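Long-range contact in malic enzyme (Entamoeba histolytica, PDB 3NV9), which probably catalyses the oxidative decarboxylation of malate to pyruvate with NADP or NAD as the electron acceptor: residues A389-F393 / G412-E417. Numbering follows the deposited sequence.
Sequences ALAEF and GIFPKE
The ring of Phe-393 takes Ile-413 over one face and Lys-416 at its edge, a compact case of an aromatic side chain laid against a neighbouring helix. Ile-413 CG1 sits 3.8 Å from the ring centroid, displaced toward the CD2 rim, in a CH-pi contact 23° off the ring normal. Near the ring plane comes Lys-416 CD, while the peptide leading from Gly-412 into Ile-413 meets the CE1 corner obliquely, with Gly-412 C 3.7 Å from CE1. With Phe-393 CG anti to the backbone N, the ring continues toward Gly-412 and Ile-413. One turn earlier on helix 380-396, Leu-390 CD1 rests against both Ile-413 CG2, at 3.8 Å, and Ile-413 CD1.

Lys-416 runs extended past Ala-389 and bends only at its last torsion (chi4 76°), passing CE within 3.1 Å of Ala-389 O, which is also the acceptor of the helical bond from Phe-393 N. Its NZ stops 4.2 Å from Glu-392 OE1, beyond salt-bridge range, and one water spans the two, donating to OE1 and accepting from NZ. Further along, the methyl of Ala-389 fits against the backbone of Glu-417, and the Glu-417 carboxylate lies alongside Leu-390, with Glu-417 OE2 3.5 Å from Leu-390 CB.

No direct hydrogen bond joins the segments, which cross at 138° with their axes 9.4 Å apart. Both belong to the NAD-binding, Rossmann-type part of the chain, on helices 380-396 and 413-428: Val-201 and Ala-204 of helix 193-213 also meet Leu-390, and helix 438-461 covers Pro-415.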
loop_
_atom_site.group_PDB
_atom_site.type_symbol
_atom_site.label_atom_id
_atom_site.label_comp_id
_atom_site.label_asym_id
_atom_site.label_seq_id
_atom_site.Cartn_x
_atom_site.Cartn_y
_atom_site.Cartn_z
ATOM N N ALA A 389 -28.273 1.854 10.544
ATOM C CA ALA A 389 -28.261 2.264 9.142
ATOM C C ALA A 389 -28.382 1.056 8.225
ATOM O O ALA A 389 -29.127 1.096 7.224
ATOM C CB ALA A 389 -26.982 3.031 8.824
ATOM N N LEU A 390 -27.643 -0.024 8.552
ATOM C CA LEU A 390 -27.628 -1.243 7.713
ATOM C C LEU A 390 -28.974 -1.949 7.785
ATOM O O LEU A 390 -29.533 -2.394 6.772
ATOM C CB LEU A 390 -26.484 -2.219 8.119
ATOM C CG LEU A 390 -26.422 -3.544 7.369
ATOM C CD1 LEU A 390 -26.435 -3.346 5.876
ATOM C CD2 LEU A 390 -25.156 -4.355 7.754
ATOM N N ALA A 391 -29.466 -2.095 9.001
ATOM C CA ALA A 391 -30.731 -2.752 9.233
ATOM C C ALA A 391 -31.880 -1.938 8.620
ATOM O O ALA A 391 -32.727 -2.502 7.974
ATOM C CB ALA A 391 -30.937 -2.899 10.696
ATOM N N GLU A 392 -31.901 -0.618 8.819
ATOM C CA GLU A 392 -32.988 0.228 8.250
ATOM C C GLU A 392 -32.934 0.271 6.708
ATOM O O GLU A 392 -33.952 0.194 6.066
ATOM C CB GLU A 392 -32.952 1.639 8.819
ATOM C CG GLU A 392 -32.979 1.711 10.330
ATOM C CD GLU A 392 -32.670 3.121 10.880
ATOM O OE1 GLU A 392 -32.298 4.028 10.089
ATOM O OE2 GLU A 392 -32.794 3.316 12.109
ATOM N N PHE A 393 -31.729 0.339 6.129
ATOM C CA PHE A 393 -31.593 0.297 4.674
ATOM C C PHE A 393 -32.251 -0.965 4.157
ATOM O O PHE A 393 -33.024 -0.930 3.165
ATOM C CB PHE A 393 -30.126 0.310 4.217
ATOM C CG PHE A 393 -29.967 0.245 2.731
ATOM C CD1 PHE A 393 -29.807 1.399 2.003
ATOM C CD2 PHE A 393 -30.017 -0.977 2.057
ATOM C CE1 PHE A 393 -29.675 1.344 0.626
ATOM C CE2 PHE A 393 -29.895 -1.032 0.658
ATOM C CZ PHE A 393 -29.729 0.108 -0.035
ATOM N N GLY A 412 -25.713 1.517 -1.973
ATOM C CA GLY A 412 -26.292 2.683 -1.268
ATOM C C GLY A 412 -26.202 2.491 0.235
ATOM O O GLY A 412 -26.263 3.458 1.009
ATOM N N ILE A 413 -26.079 1.236 0.686
ATOM C CA ILE A 413 -25.860 1.020 2.121
ATOM C C ILE A 413 -24.739 1.925 2.583
ATOM O O ILE A 413 -24.775 2.489 3.696
ATOM C CB ILE A 413 -25.399 -0.473 2.418
ATOM C CG1 ILE A 413 -26.535 -1.474 2.262
ATOM C CG2 ILE A 413 -24.824 -0.632 3.819
ATOM C CD1 ILE A 413 -26.023 -2.909 2.007
ATOM N N PHE A 414 -23.687 2.067 1.781
ATOM C CA PHE A 414 -22.459 2.525 2.420
ATOM C C PHE A 414 -22.325 4.033 2.641
ATOM O O PHE A 414 -21.802 4.407 3.644
ATOM C CB PHE A 414 -21.243 1.878 1.788
ATOM C CG PHE A 414 -21.375 0.417 1.712
ATOM C CD1 PHE A 414 -21.206 -0.347 2.850
ATOM C CD2 PHE A 414 -21.777 -0.173 0.530
ATOM C CE1 PHE A 414 -21.444 -1.730 2.806
ATOM C CE2 PHE A 414 -21.967 -1.548 0.444
ATOM C CZ PHE A 414 -21.813 -2.342 1.596
ATOM N N PRO A 415 -22.826 4.877 1.734
ATOM C CA PRO A 415 -22.846 6.309 2.064
ATOM C C PRO A 415 -23.799 6.601 3.192
ATOM O O PRO A 415 -23.571 7.527 3.977
ATOM C CB PRO A 415 -23.272 7.011 0.731
ATOM C CG PRO A 415 -23.923 5.892 -0.070
ATOM C CD PRO A 415 -23.215 4.612 0.337
ATOM N N LYS A 416 -24.842 5.799 3.327
ATOM C CA LYS A 416 -25.727 5.991 4.455
ATOM C C LYS A 416 -25.008 5.583 5.782
ATOM O O LYS A 416 -25.044 6.350 6.781
ATOM C CB LYS A 416 -27.024 5.224 4.216
ATOM C CG LYS A 416 -27.922 5.084 5.386
ATOM C CD LYS A 416 -29.030 4.117 4.999
ATOM C CE LYS A 416 -30.041 3.882 6.159
ATOM N NZ LYS A 416 -30.953 5.114 6.239
ATOM N N GLU A 417 -24.368 4.401 5.808
ATOM C CA GLU A 417 -23.502 4.053 6.971
ATOM C C GLU A 417 -22.534 5.181 7.255
ATOM O O GLU A 417 -22.381 5.571 8.379
ATOM C CB GLU A 417 -22.718 2.733 6.816
ATOM C CG GLU A 417 -23.602 1.518 6.846
ATOM C CD GLU A 417 -22.863 0.208 6.675
ATOM O OE1 GLU A 417 -21.705 0.212 6.248
ATOM O OE2 GLU A 417 -23.447 -0.856 6.986
HETATM O O HOH W 1 -33.384 4.609 7.547
#